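Local coordinates for hypoxanthine-guanine phosphoribosyltransferase (Thermus thermophilus, PDB 3ACD), which probably catalyses the magnesium-dependent transfer of a phosphoribosyl group from 5-phospho-alpha-D-ribose 1-diphosphate to hypoxanthine or guanine, giving IMP or GMP in purine salvage, at residues Gly10-Ser15 and Phe149-Ala154; Thr107-Ser112 and Arg137-Val142. All coordinates share one frame; numbering follows the deposited sequence.

Contact 1 (Gly10-Ser15 and Phe149-Ala154); sequences GPVQIS and FEIEDA
Ile14 meets Phe149 through two methyls that its torsions place side by side: CG2 stands anti to the backbone N, and the extended chi2 (179°) carries CD1 along the ring. The aromatic side chain, with CG anti to its own carbonyl carbon (chi1 -54°), runs past Ile14 in the opposite direction and turns one face to it. CG2 lies over that face, offset toward the rim and 4.1 Å from the centroid of the Phe149 ring, a CH-pi contact. Ile14 CD1 lies past the rim at the other end, 4.0 Å from CG of Phe149. With alanine in place of Ile14 both CG2 and CD1 are gone, which would probably leave this face of Phe149 without its CH-pi partner and open a gap beside Ile151, whose CG2 also lies near CD1. Next along, Val12 spreads its branches over three neighbours. CG1 reaches 4.2 Å to Ile151 CG2, the two side chains crossing at about a right angle, while CG2 packs 3.9 Å from Glu152 CG and also touches the methyl of Ala154. Pro11 ends the row: its CG rests 3.8 Å from Ala154 CB, and its CB lies 3.3 Å from Glu152 OE2, an approach of a carboxylate to a ring CH2. The covering segment is itself tied down, since Gln13 NE2 donates to Gly10 O from above the carbonyl plane and Val12 O accepts from Ser175 OG. The interface is thus largely apolar packing of an N-terminal loop, ending at the N-cap Ser15 of helix 16-33, against the C-terminal end of strand 146-150 and the loop leaving the parallel sheet of the phosphoribosyltransferase fold, where Ala154 lines the IMP pocket.

Contact 2 (Thr107-Ser112 and Arg137-Val142); sequences TGLTLS and RRQVEV. With IMP (inosinic acid), chain B.
Thr107 lies in the phosphate-binding loop of the type I phosphoribosyltransferase fold, and its side chain lies between the IMP phosphate and Gln139. CB has O1P of IMP on one side and Gln139 OE1, 3.5 Å away, on another; from it the side chain divides. OG1, set between the backbone N and the carbonyl carbon (chi1 68°), hydrogen-bonds to O1P of IMP at 2.7 Å and accepts from Leu109 N, closing an ST turn; CG2 lies near O1P too, with the amide end of Gln139 and NH2 of Arg137 beyond. Gln139 runs alongside Thr107, pointing the same way, and its OE1 also touches Leu109 CD1. Three backbone N-H groups of 107-112 also grip the phosphate: Thr107 N bonds to O1P, Gly108 N to O3P and Thr110 N to O2P, the last joined by Thr110 OG1. Because helix 109-119 begins here, its N-terminal end faces the phosphate and would be expected to favour the negative charge.

Loop 137-142 packs against this turn. Gly108 has a positive phi (92°), and a CB there would clash with Arg138 CD and Val140 O. Val140 CG1 comes within 3.3 Å of Gly108 C and also meets Leu109 CD2, while CG2 reaches toward Ser112 OG. Val142 crosses Leu111, CG2 to CD2 at 3.7 Å, and sets CG1 against Ser112 CB. Both arginines have polar partners just ahead of the turn: Arg137 NE forms a salt bridge with Asp106 OD1, and Arg138 NE donates to Asp106 O. Two N-H groups of loop 137-142 converge on Thr107 O: Val140 N makes a weak bond, whereas Gln139 N, 2.8 Å away, approaches in the carbonyl plane on a lone pair, its N-H...O angle 170°.

Overall arrangement
Contacts 1 and 2 are about 18 Å apart, centre to centre, and bear on different ends of the same nucleotide. In sequence, contact 2 is nested inside the loop closed by contact 1. Contact 2 holds the phosphate of IMP directly, whereas contact 1 reaches the ligand through Ala154, and the side chain of Ile151 comes within about 6 Å of IMP, nearest atoms. Lys134 joins the two regions: its NZ hydrogen-bonds to both IMP and Ala154 O, and the nearest atoms of its side chain and that of Ile151 are about 4 Å apart. The contacts also touch where Asp153 OD1 packs 3.6 Å from Arg137 CG. Asp103, Asp106 and Val156 contribute further hydrogen bonds to IMP.

Contact 1 (Gly10-Ser15 and Phe149-Ala154)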
loop_
_atom_site.group_PDB
_atom_site.type_symbol
_atom_site.label_atom_id
_atom_site.label_comp_id
_atom_site.label_asym_id
_atom_site.label_seq_id
_atom_site.Cartn_x
_atom_site.Cartn_y
_atom_site.Cartn_z
ATOM N N GLY A 10 -17.611 -18.393 -3.213
ATOM C CA GLY A 10 -16.621 -19.238 -3.856
ATOM C C GLY A 10 -16.004 -20.250 -2.904
ATOM O O GLY A 10 -16.268 -20.210 -1.702
ATOM N N PRO A 11 -15.161 -21.164 -3.409
ATOM C CA PRO A 11 -14.504 -22.197 -2.604
ATOM C C PRO A 11 -13.356 -21.735 -1.706
ATOM O O PRO A 11 -13.025 -22.406 -0.730
ATOM C CB PRO A 11 -14.037 -23.194 -3.658
ATOM C CG PRO A 11 -13.665 -22.296 -4.791
ATOM C CD PRO A 11 -14.834 -21.333 -4.837
ATOM N N VAL A 12 -12.746 -20.600 -2.036
ATOM C CA VAL A 12 -11.630 -20.084 -1.246
ATOM C C VAL A 12 -12.059 -18.967 -0.298
ATOM O O VAL A 12 -12.651 -17.973 -0.718
ATOM C CB VAL A 12 -10.506 -19.559 -2.165
ATOM C CG1 VAL A 12 -9.365 -18.984 -1.331
ATOM C CG2 VAL A 12 -10.000 -20.694 -3.046
ATOM N N GLN A 13 -11.754 -19.148 0.984
ATOM C CA GLN A 13 -12.093 -18.180 2.016
ATOM C C GLN A 13 -10.958 -18.151 3.042
ATOM O O GLN A 13 -10.634 -19.179 3.642
ATOM C CB GLN A 13 -13.394 -18.589 2.722
ATOM C CG GLN A 13 -14.589 -18.872 1.806
ATOM C CD GLN A 13 -15.130 -17.631 1.117
ATOM O OE1 GLN A 13 -15.002 -16.515 1.626
ATOM N NE2 GLN A 13 -15.761 -17.823 -0.038
ATOM N N ILE A 14 -10.350 -16.984 3.238
ATOM C CA ILE A 14 -9.259 -16.855 4.201
ATOM C C ILE A 14 -9.513 -15.614 5.053
ATOM O O ILE A 14 -9.545 -14.493 4.541
ATOM C CB ILE A 14 -7.891 -16.724 3.490
ATOM C CG1 ILE A 14 -7.770 -17.785 2.393
ATOM C CG2 ILE A 14 -6.768 -16.915 4.495
ATOM C CD1 ILE A 14 -6.464 -17.725 1.611
ATOM N N SER A 15 -9.688 -15.821 6.356
ATOM C CA SER A 15 -9.987 -14.725 7.273
ATOM C C SER A 15 -8.859 -13.726 7.479
ATOM O O SER A 15 -7.688 -14.026 7.251
ATOM C CB SER A 15 -10.398 -15.273 8.639
ATOM O OG SER A 15 -9.288 -15.837 9.317
ATOM N N PHE A 149 -0.328 -18.578 1.056
ATOM C CA PHE A 149 -1.207 -19.741 0.949
ATOM C C PHE A 149 -1.275 -20.323 -0.459
ATOM O O PHE A 149 -1.356 -19.584 -1.444
ATOM C CB PHE A 149 -2.636 -19.347 1.343
ATOM C CG PHE A 149 -2.749 -18.693 2.688
ATOM C CD1 PHE A 149 -2.943 -19.456 3.837
ATOM C CD2 PHE A 149 -2.678 -17.307 2.805
ATOM C CE1 PHE A 149 -3.069 -18.843 5.087
ATOM C CE2 PHE A 149 -2.802 -16.687 4.048
ATOM C CZ PHE A 149 -2.999 -17.456 5.190
ATOM N N GLU A 150 -1.253 -21.648 -0.556
ATOM C CA GLU A 150 -1.403 -22.291 -1.853
ATOM C C GLU A 150 -2.893 -22.610 -1.922
ATOM O O GLU A 150 -3.447 -23.191 -0.987
ATOM C CB GLU A 150 -0.588 -23.579 -1.937
ATOM C CG GLU A 150 -0.809 -24.332 -3.236
ATOM C CD GLU A 150 0.024 -25.588 -3.325
ATOM O OE1 GLU A 150 1.233 -25.483 -3.624
ATOM O OE2 GLU A 150 -0.531 -26.678 -3.077
ATOM N N ILE A 151 -3.545 -22.228 -3.013
ATOM C CA ILE A 151 -4.979 -22.466 -3.138
ATOM C C ILE A 151 -5.394 -23.161 -4.425
ATOM O O ILE A 151 -4.623 -23.251 -5.382
ATOM C CB ILE A 151 -5.773 -21.139 -3.047
ATOM C CG1 ILE A 151 -5.396 -20.228 -4.221
ATOM C CG2 ILE A 151 -5.472 -20.442 -1.726
ATOM C CD1 ILE A 151 -6.252 -18.974 -4.345
ATOM N N GLU A 152 -6.630 -23.655 -4.433
ATOM C CA GLU A 152 -7.183 -24.320 -5.599
ATOM C C GLU A 152 -7.506 -23.250 -6.637
ATOM O O GLU A 152 -7.488 -22.053 -6.337
ATOM C CB GLU A 152 -8.462 -25.076 -5.231
ATOM C CG GLU A 152 -9.578 -24.186 -4.707
ATOM C CD GLU A 152 -10.869 -24.946 -4.453
ATOM O OE1 GLU A 152 -11.455 -25.469 -5.426
ATOM O OE2 GLU A 152 -11.296 -25.022 -3.282
ATOM N N ASP A 153 -7.808 -23.690 -7.851
ATOM C CA ASP A 153 -8.136 -22.783 -8.941
ATOM C C ASP A 153 -9.483 -22.099 -8.713
ATOM O O ASP A 153 -10.535 -22.738 -8.767
ATOM C CB ASP A 153 -8.146 -23.560 -10.260
ATOM C CG ASP A 153 -8.509 -22.697 -11.451
ATOM O OD1 ASP A 153 -8.385 -21.458 -11.362
ATOM O OD2 ASP A 153 -8.904 -23.267 -12.489
ATOM N N ALA A 154 -9.439 -20.797 -8.450
ATOM C CA ALA A 154 -10.642 -20.005 -8.222
ATOM C C ALA A 154 -10.294 -18.524 -8.329
ATOM O O ALA A 154 -9.145 -18.139 -8.103
ATOM C CB ALA A 154 -11.213 -20.304 -6.837
#

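Contact 2 (Thr107-Ser112 and Arg137-Val142)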
loop_
_atom_site.group_PDB
_atom_site.type_symbol
_atom_site.label_atom_id
_atom_site.label_comp_id
_atom_site.label_asym_id
_atom_site.label_seq_id
_atom_site.Cartn_x
_atom_site.Cartn_y
_atom_site.Cartn_z
ATOM N N THR A 107 -0.890 -17.955 -13.681
ATOM C CA THR A 107 -0.181 -18.709 -14.716
ATOM C C THR A 107 1.326 -18.541 -14.523
ATOM O O THR A 107 2.113 -19.388 -14.951
ATOM C CB THR A 107 -0.538 -18.227 -16.146
ATOM O OG1 THR A 107 -0.026 -16.904 -16.356
ATOM C CG2 THR A 107 -2.047 -18.230 -16.351
ATOM N N GLY A 108 1.716 -17.444 -13.879
ATOM C CA GLY A 108 3.122 -17.176 -13.637
ATOM C C GLY A 108 3.790 -16.339 -14.719
ATOM O O GLY A 108 4.947 -15.949 -14.584
ATOM N N LEU A 109 3.064 -16.058 -15.796
ATOM C CA LEU A 109 3.612 -15.273 -16.898
ATOM C C LEU A 109 4.110 -13.893 -16.467
ATOM O O LEU A 109 5.227 -13.495 -16.805
ATOM C CB LEU A 109 2.563 -15.121 -18.004
ATOM C CG LEU A 109 2.121 -16.432 -18.668
ATOM C CD1 LEU A 109 0.984 -16.167 -19.643
ATOM C CD2 LEU A 109 3.307 -17.066 -19.382
ATOM N N THR A 110 3.290 -13.162 -15.721
ATOM C CA THR A 110 3.683 -11.828 -15.279
ATOM C C THR A 110 4.942 -11.847 -14.421
ATOM O O THR A 110 5.879 -11.088 -14.666
ATOM C CB THR A 110 2.557 -11.141 -14.490
ATOM O OG1 THR A 110 1.385 -11.063 -15.309
ATOM C CG2 THR A 110 2.972 -9.730 -14.099
ATOM N N LEU A 111 4.965 -12.711 -13.411
ATOM C CA LEU A 111 6.128 -12.798 -12.542
ATOM C C LEU A 111 7.363 -13.196 -13.346
ATOM O O LEU A 111 8.460 -12.691 -13.098
ATOM C CB LEU A 111 5.879 -13.808 -11.415
ATOM C CG LEU A 111 7.011 -14.005 -10.400
ATOM C CD1 LEU A 111 7.406 -12.665 -9.787
ATOM C CD2 LEU A 111 6.558 -14.975 -9.316
ATOM N N SER A 112 7.184 -14.098 -14.309
ATOM C CA SER A 112 8.295 -14.543 -15.144
ATOM C C SER A 112 8.908 -13.353 -15.885
ATOM O O SER A 112 10.128 -13.189 -15.915
ATOM C CB SER A 112 7.817 -15.587 -16.155
ATOM O OG SER A 112 8.906 -16.076 -16.919
ATOM N N ARG A 137 -2.748 -23.775 -12.227
ATOM C CA ARG A 137 -2.855 -22.873 -13.372
ATOM C C ARG A 137 -1.492 -22.487 -13.953
ATOM O O ARG A 137 -1.418 -21.839 -14.997
ATOM C CB ARG A 137 -3.594 -21.598 -12.950
ATOM C CG ARG A 137 -5.077 -21.783 -12.683
ATOM C CD ARG A 137 -5.888 -21.447 -13.924
ATOM N NE ARG A 137 -5.726 -20.040 -14.284
ATOM C CZ ARG A 137 -6.199 -19.489 -15.397
ATOM N NH1 ARG A 137 -6.870 -20.227 -16.271
ATOM N NH2 ARG A 137 -5.993 -18.200 -15.639
ATOM N N ARG A 138 -0.423 -22.902 -13.283
ATOM C CA ARG A 138 0.939 -22.567 -13.689
ATOM C C ARG A 138 1.315 -22.990 -15.112
ATOM O O ARG A 138 1.238 -24.170 -15.467
ATOM C CB ARG A 138 1.926 -23.170 -12.679
ATOM C CG ARG A 138 3.297 -22.499 -12.611
ATOM C CD ARG A 138 3.180 -20.986 -12.400
ATOM N NE ARG A 138 2.084 -20.627 -11.502
ATOM C CZ ARG A 138 2.075 -20.837 -10.189
ATOM N NH1 ARG A 138 3.116 -21.400 -9.590
ATOM N NH2 ARG A 138 1.005 -20.506 -9.477
ATOM N N GLN A 139 1.719 -22.013 -15.921
ATOM C CA GLN A 139 2.124 -22.267 -17.302
ATOM C C GLN A 139 3.636 -22.124 -17.450
ATOM O O GLN A 139 4.239 -22.683 -18.366
ATOM C CB GLN A 139 1.413 -21.305 -18.254
ATOM C CG GLN A 139 -0.099 -21.429 -18.219
ATOM C CD GLN A 139 -0.773 -20.634 -19.315
ATOM O OE1 GLN A 139 -0.539 -19.436 -19.463
ATOM N NE2 GLN A 139 -1.621 -21.299 -20.092
ATOM N N VAL A 140 4.240 -21.355 -16.552
ATOM C CA VAL A 140 5.683 -21.161 -16.553
ATOM C C VAL A 140 6.145 -21.268 -15.107
ATOM O O VAL A 140 5.554 -20.666 -14.210
ATOM C CB VAL A 140 6.081 -19.785 -17.142
ATOM C CG1 VAL A 140 5.385 -18.666 -16.396
ATOM C CG2 VAL A 140 7.592 -19.614 -17.079
ATOM N N GLU A 141 7.190 -22.050 -14.876
ATOM C CA GLU A 141 7.685 -22.239 -13.524
ATOM C C GLU A 141 8.424 -21.017 -12.997
ATOM O O GLU A 141 9.444 -20.606 -13.545
ATOM C CB GLU A 141 8.592 -23.472 -13.465
ATOM C CG GLU A 141 8.958 -23.918 -12.055
ATOM C CD GLU A 141 7.745 -24.062 -11.148
ATOM O OE1 GLU A 141 6.732 -24.652 -11.581
ATOM O OE2 GLU A 141 7.808 -23.589 -9.997
ATOM N N VAL A 142 7.886 -20.433 -11.933
ATOM C CA VAL A 142 8.490 -19.273 -11.301
ATOM C C VAL A 142 8.632 -19.582 -9.815
ATOM O O VAL A 142 7.805 -20.281 -9.231
ATOM C CB VAL A 142 7.629 -18.003 -11.484
ATOM C CG1 VAL A 142 7.622 -17.590 -12.948
ATOM C CG2 VAL A 142 6.209 -18.256 -11.007
HETATM P P IMP B . -0.364 -14.385 -13.828
HETATM O O1P IMP B . -1.249 -15.294 -14.588
HETATM O O2P IMP B . 0.634 -13.647 -14.842
HETATM O O3P IMP B . 0.478 -15.238 -12.750
HETATM O "O5'" IMP B . -1.292 -13.304 -13.057
HETATM C "C5'" IMP B . -0.791 -11.985 -12.854
HETATM C "C4'" IMP B . -1.831 -11.095 -12.169
HETATM O "O4'" IMP B . -3.184 -11.570 -12.441
HETATM C "C3'" IMP B . -1.717 -11.211 -10.631
HETATM O "O3'" IMP B . -0.666 -10.393 -10.114
HETATM C "C2'" IMP B . -3.102 -10.698 -10.204
HETATM O "O2'" IMP B . -3.130 -9.268 -10.138
HETATM C "C1'" IMP B . -4.024 -11.210 -11.323
HETATM N N9 IMP B . -4.789 -12.380 -10.828
HETATM C C8 IMP B . -4.577 -13.706 -11.125
HETATM N N7 IMP B . -5.448 -14.453 -10.498
HETATM C C5 IMP B . -6.257 -13.661 -9.763
HETATM C C6 IMP B . -7.371 -13.885 -8.889
HETATM O O6 IMP B . -7.773 -15.014 -8.666
HETATM N N1 IMP B . -7.966 -12.796 -8.299
HETATM C C2 IMP B . -7.515 -11.518 -8.543
HETATM N N3 IMP B . -6.497 -11.298 -9.347
HETATM C C4 IMP B . -5.844 -12.320 -9.968
#